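Local coordinates for protein putative oxidoreductase (Salmonella enterica subsp. enterica serovar Typhimurium, PDB 3NX4) that binds NADP and probably acts as an NADPH-dependent acryloyl-CoA reductase of the medium-chain dehydrogenase/reductase family, at residues A[126-137]-A[263-271]; A[155-165]-A[180-191]. All blocks are in the same frame, centred on the assembly; numbering follows the deposited sequence.

The two contacts illustrate how one dinucleotide is held at both ends by elements in and beside a Rossmann-type sheet. Both are buried, but contact 1 lies nearer the middle of the chain, about 8 Å between centres, against 14 Å for contact 2. Contact 1 sets helix 118-140 against the segment that follows strand 261-264, outermost within the chain, and is mainly apolar, with polar chemistry gathered round the nicotinamide amide. Contact 2 joins helices 158-169 and 184-190 toward the other end of the cofactor, where a serine and an arginine meet at the 2'-phosphate and a tyrosine-serine bond ties the two helices together. The pairs also pack directly, Ala127 and Ala131 lying against Val159.

Contact 1 of 2, residues A[126-137]-A[263-271]; sequences TAGFTAMLCVMA and QGVDSVMTP. With NAP (NADP nicotinamide-adenine-dinucleotide phosphate), chain C.
Leu133 and Val265 form the apolar centre where helix 118-140 packs on the chain leaving 261-264, the last strand of the parallel Rossmann sheet. Leu133 CB meets Val265 CG1 at 3.7 Å, while Val265 CG2 lies against Cys134 SG. Farther along, Ala137 CB rests on CG of Gln263, whose strand joins an antiparallel ladder with the second subunit, carrying the sheet across the interface.

Aromatic packing follows. Phe129 turns its edge to residues 263-271, with Ser267 CB and Thr270 CB in the ring plane; Leu133 CG covers one face, and Trp279 stacks on the same ring. Leu133 and Thr270 meet tip to tip, Leu133 CD1 lying 3.6 Å from Thr270 OG1.

Polar contacts centre on the nicotinamide amide. Its N7N donates to Val265 O, and its O7N accepts from Ser267 N at 2.7 Å in a nearly straight bond (170°). Ser267 OG, set between its backbone N and carbonyl carbon (chi1 68°), gives O7N a second bond. Three bonds thus fix the amide's rotation. A water bridges Ser267 OG and Thr126 OG1, the latter also bonded to Asp64. Thr130 OG1 donates to Thr126 O from above the carbonyl plane, on the opposite face from Thr130 N. That hydroxyl also packs close to the nicotinamide, Thr130 OG1 standing 3.1 Å from C4N of NADP.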
loop_
_atom_site.group_PDB
_atom_site.type_symbol
_atom_site.label_atom_id
_atom_site.label_comp_id
_atom_site.label_asym_id
_atom_site.label_seq_id
_atom_site.Cartn_x
_atom_site.Cartn_y
_atom_site.Cartn_z
ATOM N N THR A 126 -13.920 10.746 15.506
ATOM C CA THR A 126 -12.789 10.454 14.637
ATOM C C THR A 126 -12.590 8.946 14.436
ATOM O O THR A 126 -12.269 8.508 13.345
ATOM C CB THR A 126 -11.491 11.094 15.170
ATOM O OG1 THR A 126 -11.523 12.499 14.915
ATOM C CG2 THR A 126 -10.275 10.520 14.467
ATOM N N ALA A 127 -12.787 8.157 15.487
ATOM C CA ALA A 127 -12.566 6.713 15.409
ATOM C C ALA A 127 -13.450 6.084 14.343
ATOM O O ALA A 127 -12.974 5.347 13.480
ATOM C CB ALA A 127 -12.830 6.041 16.783
ATOM N N GLY A 128 -14.746 6.369 14.415
ATOM C CA GLY A 128 -15.704 5.790 13.489
ATOM C C GLY A 128 -15.577 6.350 12.075
ATOM O O GLY A 128 -15.733 5.626 11.094
ATOM N N PHE A 129 -15.302 7.644 11.970
ATOM C CA PHE A 129 -15.058 8.270 10.675
ATOM C C PHE A 129 -13.860 7.591 9.998
ATOM O O PHE A 129 -13.911 7.238 8.822
ATOM C CB PHE A 129 -14.823 9.772 10.891
ATOM C CG PHE A 129 -14.389 10.523 9.663
ATOM C CD1 PHE A 129 -15.318 10.924 8.703
ATOM C CD2 PHE A 129 -13.062 10.899 9.504
ATOM C CE1 PHE A 129 -14.919 11.638 7.578
ATOM C CE2 PHE A 129 -12.654 11.634 8.383
ATOM C CZ PHE A 129 -13.583 11.993 7.417
ATOM N N THR A 130 -12.801 7.372 10.769
ATOM C CA THR A 130 -11.639 6.616 10.313
ATOM C C THR A 130 -11.968 5.164 9.888
ATOM O O THR A 130 -11.475 4.678 8.869
ATOM C CB THR A 130 -10.564 6.601 11.414
ATOM O OG1 THR A 130 -10.208 7.950 11.741
ATOM C CG2 THR A 130 -9.311 5.855 10.943
ATOM N N ALA A 131 -12.770 4.460 10.673
ATOM C CA ALA A 131 -13.150 3.097 10.299
ATOM C C ALA A 131 -13.841 3.124 8.943
ATOM O O ALA A 131 -13.623 2.238 8.098
ATOM C CB ALA A 131 -14.073 2.494 11.328
HETATM N N MSE A 132 -14.683 4.143 8.743
HETATM C CA MSE A 132 -15.410 4.266 7.489
HETATM C C MSE A 132 -14.432 4.505 6.328
HETATM O O MSE A 132 -14.556 3.892 5.266
HETATM C CB MSE A 132 -16.453 5.383 7.562
HETATM C CG MSE A 132 -17.398 5.399 6.371
HETATM SE SE MSE A 132 -18.637 3.862 6.330
HETATM C CE MSE A 132 -18.062 3.154 4.734
ATOM N N LEU A 133 -13.471 5.405 6.519
ATOM C CA LEU A 133 -12.442 5.603 5.499
ATOM C C LEU A 133 -11.687 4.300 5.187
ATOM O O LEU A 133 -11.303 4.079 4.035
ATOM C CB LEU A 133 -11.466 6.700 5.908
ATOM C CG LEU A 133 -12.082 8.098 6.019
ATOM C CD1 LEU A 133 -11.080 9.053 6.647
ATOM C CD2 LEU A 133 -12.548 8.616 4.650
ATOM N N CYS A 134 -11.470 3.450 6.202
ATOM C CA CYS A 134 -10.750 2.188 5.989
ATOM C C CYS A 134 -11.590 1.219 5.183
ATOM O O CYS A 134 -11.103 0.572 4.269
ATOM C CB CYS A 134 -10.368 1.532 7.318
ATOM S SG CYS A 134 -9.079 2.403 8.216
ATOM N N VAL A 135 -12.867 1.126 5.521
ATOM C CA VAL A 135 -13.779 0.301 4.745
ATOM C C VAL A 135 -13.827 0.782 3.280
ATOM O O VAL A 135 -13.827 -0.018 2.345
ATOM C CB VAL A 135 -15.175 0.316 5.381
ATOM C CG1 VAL A 135 -16.199 -0.313 4.452
ATOM C CG2 VAL A 135 -15.131 -0.408 6.751
HETATM N N MSE A 136 -13.845 2.093 3.079
HETATM C CA MSE A 136 -13.888 2.624 1.719
HETATM C C MSE A 136 -12.612 2.294 0.924
HETATM O O MSE A 136 -12.660 2.053 -0.287
HETATM C CB MSE A 136 -14.166 4.127 1.760
HETATM C CG MSE A 136 -15.616 4.433 2.124
HETATM SE SE MSE A 136 -15.909 6.339 2.565
HETATM C CE MSE A 136 -15.359 7.150 0.905
ATOM N N ALA A 137 -11.478 2.263 1.617
ATOM C CA ALA A 137 -10.212 1.846 1.012
ATOM C C ALA A 137 -10.261 0.395 0.534
ATOM O O ALA A 137 -9.798 0.078 -0.562
ATOM C CB ALA A 137 -9.062 2.042 1.996
ATOM N N GLN A 263 -2.740 0.495 2.053
ATOM C CA GLN A 263 -3.285 1.839 1.942
ATOM C C GLN A 263 -3.290 2.537 3.300
ATOM O O GLN A 263 -3.997 2.121 4.225
ATOM C CB GLN A 263 -4.711 1.798 1.408
ATOM C CG GLN A 263 -5.363 3.193 1.359
ATOM C CD GLN A 263 -4.675 4.117 0.351
ATOM O OE1 GLN A 263 -4.652 3.836 -0.845
ATOM N NE2 GLN A 263 -4.095 5.208 0.840
ATOM N N GLY A 264 -2.494 3.587 3.427
ATOM C CA GLY A 264 -2.524 4.387 4.638
ATOM C C GLY A 264 -3.802 5.207 4.661
ATOM O O GLY A 264 -4.284 5.662 3.617
ATOM N N VAL A 265 -4.355 5.404 5.849
ATOM C CA VAL A 265 -5.575 6.187 6.000
ATOM C C VAL A 265 -5.357 7.284 7.027
ATOM O O VAL A 265 -5.072 6.995 8.189
ATOM C CB VAL A 265 -6.739 5.301 6.474
ATOM C CG1 VAL A 265 -7.947 6.147 6.852
ATOM C CG2 VAL A 265 -7.097 4.286 5.404
ATOM N N ASP A 266 -5.466 8.537 6.589
ATOM C CA ASP A 266 -5.410 9.691 7.489
ATOM C C ASP A 266 -6.796 10.311 7.598
ATOM O O ASP A 266 -7.444 10.556 6.585
ATOM C CB ASP A 266 -4.451 10.758 6.942
ATOM C CG ASP A 266 -4.649 12.117 7.618
ATOM O OD1 ASP A 266 -4.436 12.195 8.841
ATOM O OD2 ASP A 266 -5.015 13.104 6.937
ATOM N N SER A 267 -7.246 10.585 8.815
ATOM C CA SER A 267 -8.555 11.203 9.017
ATOM C C SER A 267 -8.452 12.718 9.173
ATOM O O SER A 267 -9.440 13.435 9.021
ATOM C CB SER A 267 -9.210 10.646 10.277
ATOM O OG SER A 267 -8.501 11.082 11.424
ATOM N N VAL A 268 -7.259 13.198 9.494
ATOM C CA VAL A 268 -7.091 14.587 9.892
ATOM C C VAL A 268 -7.408 15.569 8.773
ATOM O O VAL A 268 -8.149 16.535 8.975
ATOM C CB VAL A 268 -5.660 14.857 10.364
ATOM C CG1 VAL A 268 -5.491 16.329 10.727
ATOM C CG2 VAL A 268 -5.311 13.950 11.539
HETATM N N MSE A 269 -6.860 15.293 7.592
HETATM C CA MSE A 269 -6.908 16.227 6.479
HETATM C C MSE A 269 -7.751 15.725 5.308
HETATM O O MSE A 269 -7.594 16.190 4.185
HETATM C CB MSE A 269 -5.490 16.521 5.997
HETATM C CG MSE A 269 -4.526 16.962 7.093
HETATM SE SE MSE A 269 -2.931 17.812 6.327
HETATM C CE MSE A 269 -3.803 19.142 5.201
ATOM N N THR A 270 -8.637 14.776 5.570
ATOM C CA THR A 270 -9.506 14.226 4.533
ATOM C C THR A 270 -10.243 15.338 3.781
ATOM O O THR A 270 -10.957 16.128 4.392
ATOM C CB THR A 270 -10.533 13.271 5.180
ATOM O OG1 THR A 270 -9.835 12.351 6.020
ATOM C CG2 THR A 270 -11.314 12.496 4.135
ATOM N N PRO A 271 -10.072 15.408 2.447
ATOM C CA PRO A 271 -10.716 16.495 1.683
ATOM C C PRO A 271 -12.251 16.435 1.745
ATOM O O PRO A 271 -12.825 15.370 2.014
ATOM C CB PRO A 271 -10.198 16.289 0.250
ATOM C CG PRO A 271 -9.702 14.894 0.205
ATOM C CD PRO A 271 -9.241 14.542 1.596
HETATM P PA NAP C . -8.341 2.439 21.001
HETATM O O1A NAP C . -9.784 2.581 21.255
HETATM O O2A NAP C . -7.427 2.603 22.142
HETATM O O5B NAP C . -8.050 1.066 20.238
HETATM C C5B NAP C . -6.735 0.590 20.175
HETATM C C4B NAP C . -6.844 -0.916 20.363
HETATM O O4B NAP C . -5.596 -1.494 20.098
HETATM C C3B NAP C . -7.211 -1.302 21.798
HETATM O O3B NAP C . -8.612 -1.443 21.936
HETATM C C2B NAP C . -6.518 -2.640 21.974
HETATM O O2B NAP C . -7.401 -3.630 21.504
HETATM C C1B NAP C . -5.354 -2.566 21.000
HETATM N N9A NAP C . -4.083 -2.285 21.683
HETATM C C8A NAP C . -3.842 -1.333 22.643
HETATM N N7A NAP C . -2.529 -1.398 22.976
HETATM C C5A NAP C . -1.938 -2.358 22.236
HETATM C C6A NAP C . -0.635 -2.837 22.178
HETATM N N6A NAP C . 0.316 -2.331 22.952
HETATM N N1A NAP C . -0.332 -3.847 21.299
HETATM C C2A NAP C . -1.310 -4.385 20.490
HETATM N N3A NAP C . -2.605 -3.914 20.555
HETATM C C4A NAP C . -2.907 -2.920 21.417
HETATM O O3 NAP C . -7.885 3.528 19.895
HETATM P PN NAP C . -8.708 4.138 18.664
HETATM O O1N NAP C . -9.260 5.465 19.020
HETATM O O2N NAP C . -9.624 3.073 18.194
HETATM O O5D NAP C . -7.486 4.320 17.630
HETATM C C5D NAP C . -6.803 3.172 17.186
HETATM C C4D NAP C . -5.489 3.580 16.538
HETATM O O4D NAP C . -5.782 4.315 15.375
HETATM C C3D NAP C . -4.680 4.501 17.436
HETATM O O3D NAP C . -3.308 4.218 17.266
HETATM C C2D NAP C . -4.980 5.886 16.909
HETATM O O2D NAP C . -3.898 6.761 17.110
HETATM C C1D NAP C . -5.168 5.585 15.436
HETATM N N1N NAP C . -6.008 6.556 14.725
HETATM C C2N NAP C . -5.445 7.254 13.695
HETATM C C3N NAP C . -6.185 8.175 12.959
HETATM C C7N NAP C . -5.692 8.494 11.574
HETATM O O7N NAP C . -5.898 9.772 11.031
HETATM N N7N NAP C . -5.062 7.542 10.894
HETATM C C4N NAP C . -7.525 8.378 13.286
HETATM C C5N NAP C . -8.095 7.653 14.342
HETATM C C6N NAP C . -7.323 6.733 15.049
HETATM P P2B NAP C . -7.452 -5.093 22.203
HETATM O O1X NAP C . -8.707 -5.766 21.716
HETATM O O2X NAP C . -6.244 -5.896 21.782
HETATM O O3X NAP C . -7.479 -4.897 23.694
HETATM O O HOH W 1 -9.378 13.329 13.097
#

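Contact 2 of 2, residues A[155-165]-A[180-191]; sequences ASGGVGSTAVA and RESTHGYLKSLG. With NAP (NADP nicotinamide-adenine-dinucleotide phosphate), chain C.
Ser156 and Arg180 meet at the 2'-phosphate of NADP. Arg180 NH2 donates to Ser156 OG, which lies 22° out of the guanidinium plane, and also to Val315 O. Ser156 OG donates to phosphate O1X, and Arg180 NE reaches O3X at 2.7 Å. The bend at chi3 (-68°) turns the arginine so that one group serves both phosphate and serine. A positive guanidinium here would be expected to favour the doubly charged phosphate.

Between the helices, Tyr186 OH donates to Ser161 OG at 2.7 Å, and Ser161 OG lies in the ring plane at the tyrosine's edge. Ser161 OG in turn donates to Gly157 O, which also receives Ser161 N from its other face. Leu190 CG lies over one face of the Tyr186 ring, toward the rim, and Leu190 CD1 touches Ser161 CB. Val164 crosses Leu190 at about a right angle, and Leu187 CD2 packs against Ala155, 3.4 Å from Ala155 O.

In the second shell, Thr183 CG2 lies over one guanidinium face of Arg180, and Thr183 OG1 bonds to Arg180 O and Ser178 OG. The axes of 158-165 and 184-190 approach to 9.5 Å, their directions 39° apart. Gly158 N and Val159 N, starting helix 158-169, donate to the two phosphates of the diphosphate, at O1A and O2N: with the glycines of 157-160, this is the dinucleotide-binding turn of a Rossmann fold, extended by a serine-arginine site for the 2'-phosphate.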
loop_
_atom_site.group_PDB
_atom_site.type_symbol
_atom_site.label_atom_id
_atom_site.label_comp_id
_atom_site.label_asym_id
_atom_site.label_seq_id
_atom_site.Cartn_x
_atom_site.Cartn_y
_atom_site.Cartn_z
ATOM N N ALA A 155 -9.315 -4.763 17.788
ATOM C CA ALA A 155 -10.733 -4.821 17.428
ATOM C C ALA A 155 -11.724 -4.256 18.447
ATOM O O ALA A 155 -12.813 -3.808 18.072
ATOM C CB ALA A 155 -11.114 -6.262 17.078
ATOM N N SER A 156 -11.376 -4.313 19.728
ATOM C CA SER A 156 -12.310 -3.881 20.765
ATOM C C SER A 156 -12.266 -2.366 20.996
ATOM O O SER A 156 -13.050 -1.838 21.784
ATOM C CB SER A 156 -12.022 -4.613 22.079
ATOM O OG SER A 156 -10.771 -4.214 22.604
ATOM N N GLY A 157 -11.345 -1.677 20.322
ATOM C CA GLY A 157 -11.191 -0.235 20.486
ATOM C C GLY A 157 -12.215 0.571 19.697
ATOM O O GLY A 157 -13.177 0.016 19.169
ATOM N N GLY A 158 -12.020 1.885 19.624
ATOM C CA GLY A 158 -12.952 2.745 18.912
ATOM C C GLY A 158 -13.049 2.523 17.408
ATOM O O GLY A 158 -14.142 2.338 16.851
ATOM N N VAL A 159 -11.910 2.579 16.729
ATOM C CA VAL A 159 -11.902 2.338 15.283
ATOM C C VAL A 159 -12.313 0.876 15.017
ATOM O O VAL A 159 -13.151 0.578 14.151
ATOM C CB VAL A 159 -10.492 2.597 14.683
ATOM C CG1 VAL A 159 -10.432 2.146 13.213
ATOM C CG2 VAL A 159 -10.102 4.088 14.796
ATOM N N GLY A 160 -11.729 -0.037 15.785
ATOM C CA GLY A 160 -11.990 -1.460 15.605
ATOM C C GLY A 160 -13.446 -1.848 15.788
ATOM O O GLY A 160 -13.991 -2.615 15.005
ATOM N N SER A 161 -14.096 -1.314 16.819
ATOM C CA SER A 161 -15.498 -1.640 17.054
ATOM C C SER A 161 -16.352 -1.192 15.874
ATOM O O SER A 161 -17.218 -1.935 15.400
ATOM C CB SER A 161 -16.014 -0.965 18.341
ATOM O OG SER A 161 -15.391 -1.519 19.486
ATOM N N THR A 162 -16.109 0.031 15.410
ATOM C CA THR A 162 -16.891 0.580 14.305
ATOM C C THR A 162 -16.646 -0.256 13.049
ATOM O O THR A 162 -17.576 -0.593 12.312
ATOM C CB THR A 162 -16.544 2.060 14.026
ATOM O OG1 THR A 162 -16.463 2.786 15.259
ATOM C CG2 THR A 162 -17.616 2.704 13.137
ATOM N N ALA A 163 -15.384 -0.598 12.823
ATOM C CA ALA A 163 -14.998 -1.390 11.647
ATOM C C ALA A 163 -15.716 -2.741 11.615
ATOM O O ALA A 163 -16.214 -3.180 10.574
ATOM C CB ALA A 163 -13.487 -1.601 11.636
ATOM N N VAL A 164 -15.754 -3.406 12.765
ATOM C CA VAL A 164 -16.387 -4.728 12.858
ATOM C C VAL A 164 -17.876 -4.577 12.517
ATOM O O VAL A 164 -18.423 -5.337 11.713
ATOM C CB VAL A 164 -16.200 -5.330 14.271
ATOM C CG1 VAL A 164 -17.132 -6.553 14.502
ATOM C CG2 VAL A 164 -14.715 -5.693 14.522
ATOM N N ALA A 165 -18.507 -3.559 13.099
ATOM C CA ALA A 165 -19.938 -3.315 12.907
ATOM C C ALA A 165 -20.274 -2.982 11.456
ATOM O O ALA A 165 -21.267 -3.465 10.918
ATOM C CB ALA A 165 -20.421 -2.194 13.828
ATOM N N ARG A 180 -7.183 -9.153 24.627
ATOM C CA ARG A 180 -7.916 -9.284 25.889
ATOM C C ARG A 180 -9.090 -10.249 25.785
ATOM O O ARG A 180 -10.049 -9.997 25.059
ATOM C CB ARG A 180 -8.426 -7.914 26.362
ATOM C CG ARG A 180 -7.336 -6.893 26.685
ATOM C CD ARG A 180 -7.945 -5.564 27.165
ATOM N NE ARG A 180 -8.660 -4.874 26.091
ATOM C CZ ARG A 180 -9.634 -3.982 26.278
ATOM N NH1 ARG A 180 -10.036 -3.669 27.507
ATOM N NH2 ARG A 180 -10.221 -3.415 25.233
ATOM N N GLU A 181 -9.026 -11.344 26.533
ATOM C CA GLU A 181 -10.107 -12.312 26.547
ATOM C C GLU A 181 -11.451 -11.695 27.000
ATOM O O GLU A 181 -12.525 -12.180 26.648
ATOM C CB GLU A 181 -9.737 -13.460 27.481
ATOM C CG GLU A 181 -10.658 -14.639 27.378
ATOM C CD GLU A 181 -10.355 -15.468 26.158
ATOM O OE1 GLU A 181 -9.241 -15.316 25.618
ATOM O OE2 GLU A 181 -11.224 -16.262 25.740
ATOM N N SER A 182 -11.389 -10.628 27.778
ATOM C CA SER A 182 -12.606 -10.050 28.340
ATOM C C SER A 182 -13.482 -9.352 27.298
ATOM O O SER A 182 -14.655 -9.059 27.558
ATOM C CB SER A 182 -12.263 -9.082 29.471
ATOM O OG SER A 182 -11.531 -7.970 28.992
ATOM N N THR A 183 -12.916 -9.079 26.123
ATOM C CA THR A 183 -13.641 -8.353 25.081
ATOM C C THR A 183 -14.382 -9.290 24.129
ATOM O O THR A 183 -15.092 -8.830 23.236
ATOM C CB THR A 183 -12.678 -7.534 24.183
ATOM O OG1 THR A 183 -11.856 -8.444 23.440
ATOM C CG2 THR A 183 -11.798 -6.619 25.012
ATOM N N HIS A 184 -14.209 -10.599 24.286
ATOM C CA HIS A 184 -14.712 -11.518 23.257
ATOM C C HIS A 184 -16.227 -11.489 23.055
ATOM O O HIS A 184 -16.700 -11.517 21.916
ATOM C CB HIS A 184 -14.201 -12.948 23.477
ATOM C CG HIS A 184 -12.736 -13.099 23.206
ATOM N ND1 HIS A 184 -12.147 -14.313 22.919
ATOM C CD2 HIS A 184 -11.742 -12.180 23.168
ATOM C CE1 HIS A 184 -10.853 -14.136 22.721
ATOM N NE2 HIS A 184 -10.580 -12.852 22.870
ATOM N N GLY A 185 -16.986 -11.447 24.148
ATOM C CA GLY A 185 -18.433 -11.385 24.045
ATOM C C GLY A 185 -18.883 -10.098 23.366
ATOM O O GLY A 185 -19.809 -10.084 22.555
ATOM N N TYR A 186 -18.219 -9.003 23.706
ATOM C CA TYR A 186 -18.537 -7.711 23.132
ATOM C C TYR A 186 -18.272 -7.750 21.619
ATOM O O TYR A 186 -19.089 -7.283 20.828
ATOM C CB TYR A 186 -17.709 -6.630 23.833
ATOM C CG TYR A 186 -17.654 -5.296 23.121
ATOM C CD1 TYR A 186 -18.733 -4.414 23.162
ATOM C CD2 TYR A 186 -16.510 -4.899 22.439
ATOM C CE1 TYR A 186 -18.676 -3.180 22.518
ATOM C CE2 TYR A 186 -16.450 -3.669 21.782
ATOM C CZ TYR A 186 -17.529 -2.819 21.831
ATOM O OH TYR A 186 -17.456 -1.600 21.192
ATOM N N LEU A 187 -17.147 -8.337 21.215
ATOM C CA LEU A 187 -16.796 -8.406 19.789
ATOM C C LEU A 187 -17.785 -9.274 19.015
ATOM O O LEU A 187 -18.185 -8.931 17.896
ATOM C CB LEU A 187 -15.366 -8.932 19.594
ATOM C CG LEU A 187 -14.250 -8.004 20.075
ATOM C CD1 LEU A 187 -12.907 -8.716 20.055
ATOM C CD2 LEU A 187 -14.208 -6.715 19.241
ATOM N N LYS A 188 -18.187 -10.395 19.613
ATOM C CA LYS A 188 -19.213 -11.237 19.009
ATOM C C LYS A 188 -20.513 -10.456 18.811
ATOM O O LYS A 188 -21.169 -10.580 17.772
ATOM C CB LYS A 188 -19.459 -12.502 19.848
ATOM C CG LYS A 188 -18.297 -13.506 19.788
ATOM C CD LYS A 188 -18.524 -14.689 20.744
ATOM C CE LYS A 188 -17.272 -15.566 20.914
ATOM N NZ LYS A 188 -16.893 -16.315 19.677
ATOM N N SER A 189 -20.874 -9.633 19.791
ATOM C CA SER A 189 -22.132 -8.893 19.700
ATOM C C SER A 189 -22.083 -7.809 18.608
ATOM O O SER A 189 -23.113 -7.448 18.039
ATOM C CB SER A 189 -22.522 -8.281 21.051
ATOM O OG SER A 189 -21.734 -7.138 21.338
ATOM N N LEU A 190 -20.889 -7.296 18.325
ATOM C CA LEU A 190 -20.699 -6.325 17.243
ATOM C C LEU A 190 -20.792 -6.970 15.859
ATOM O O LEU A 190 -21.004 -6.280 14.849
ATOM C CB LEU A 190 -19.356 -5.618 17.383
ATOM C CG LEU A 190 -19.190 -4.597 18.504
ATOM C CD1 LEU A 190 -17.743 -4.133 18.554
ATOM C CD2 LEU A 190 -20.115 -3.419 18.280
ATOM N N GLY A 191 -20.620 -8.289 15.819
ATOM C CA GLY A 191 -20.747 -9.047 14.584
ATOM C C GLY A 191 -19.510 -9.827 14.158
ATOM O O GLY A 191 -19.491 -10.410 13.071
HETATM P PA NAP C . -8.341 2.439 21.001
HETATM O O1A NAP C . -9.784 2.581 21.255
HETATM O O2A NAP C . -7.427 2.603 22.142
HETATM O O5B NAP C . -8.050 1.066 20.238
HETATM C C5B NAP C . -6.735 0.590 20.175
HETATM C C4B NAP C . -6.844 -0.916 20.363
HETATM O O4B NAP C . -5.596 -1.494 20.098
HETATM C C3B NAP C . -7.211 -1.302 21.798
HETATM O O3B NAP C . -8.612 -1.443 21.936
HETATM C C2B NAP C . -6.518 -2.640 21.974
HETATM O O2B NAP C . -7.401 -3.630 21.504
HETATM C C1B NAP C . -5.354 -2.566 21.000
HETATM N N9A NAP C . -4.083 -2.285 21.683
HETATM C C8A NAP C . -3.842 -1.333 22.643
HETATM N N7A NAP C . -2.529 -1.398 22.976
HETATM C C5A NAP C . -1.938 -2.358 22.236
HETATM C C6A NAP C . -0.635 -2.837 22.178
HETATM N N6A NAP C . 0.316 -2.331 22.952
HETATM N N1A NAP C . -0.332 -3.847 21.299
HETATM C C2A NAP C . -1.310 -4.385 20.490
HETATM N N3A NAP C . -2.605 -3.914 20.555
HETATM C C4A NAP C . -2.907 -2.920 21.417
HETATM O O3 NAP C . -7.885 3.528 19.895
HETATM P PN NAP C . -8.708 4.138 18.664
HETATM O O1N NAP C . -9.260 5.465 19.020
HETATM O O2N NAP C . -9.624 3.073 18.194
HETATM O O5D NAP C . -7.486 4.320 17.630
HETATM C C5D NAP C . -6.803 3.172 17.186
HETATM C C4D NAP C . -5.489 3.580 16.538
HETATM O O4D NAP C . -5.782 4.315 15.375
HETATM C C3D NAP C . -4.680 4.501 17.436
HETATM O O3D NAP C . -3.308 4.218 17.266
HETATM C C2D NAP C . -4.980 5.886 16.909
HETATM O O2D NAP C . -3.898 6.761 17.110
HETATM C C1D NAP C . -5.168 5.585 15.436
HETATM N N1N NAP C . -6.008 6.556 14.725
HETATM C C2N NAP C . -5.445 7.254 13.695
HETATM C C3N NAP C . -6.185 8.175 12.959
HETATM C C7N NAP C . -5.692 8.494 11.574
HETATM O O7N NAP C . -5.898 9.772 11.031
HETATM N N7N NAP C . -5.062 7.542 10.894
HETATM C C4N NAP C . -7.525 8.378 13.286
HETATM C C5N NAP C . -8.095 7.653 14.342
HETATM C C6N NAP C . -7.323 6.733 15.049
HETATM P P2B NAP C . -7.452 -5.093 22.203
HETATM O O1X NAP C . -8.707 -5.766 21.716
HETATM O O2X NAP C . -6.244 -5.896 21.782
HETATM O O3X NAP C . -7.479 -4.897 23.694
#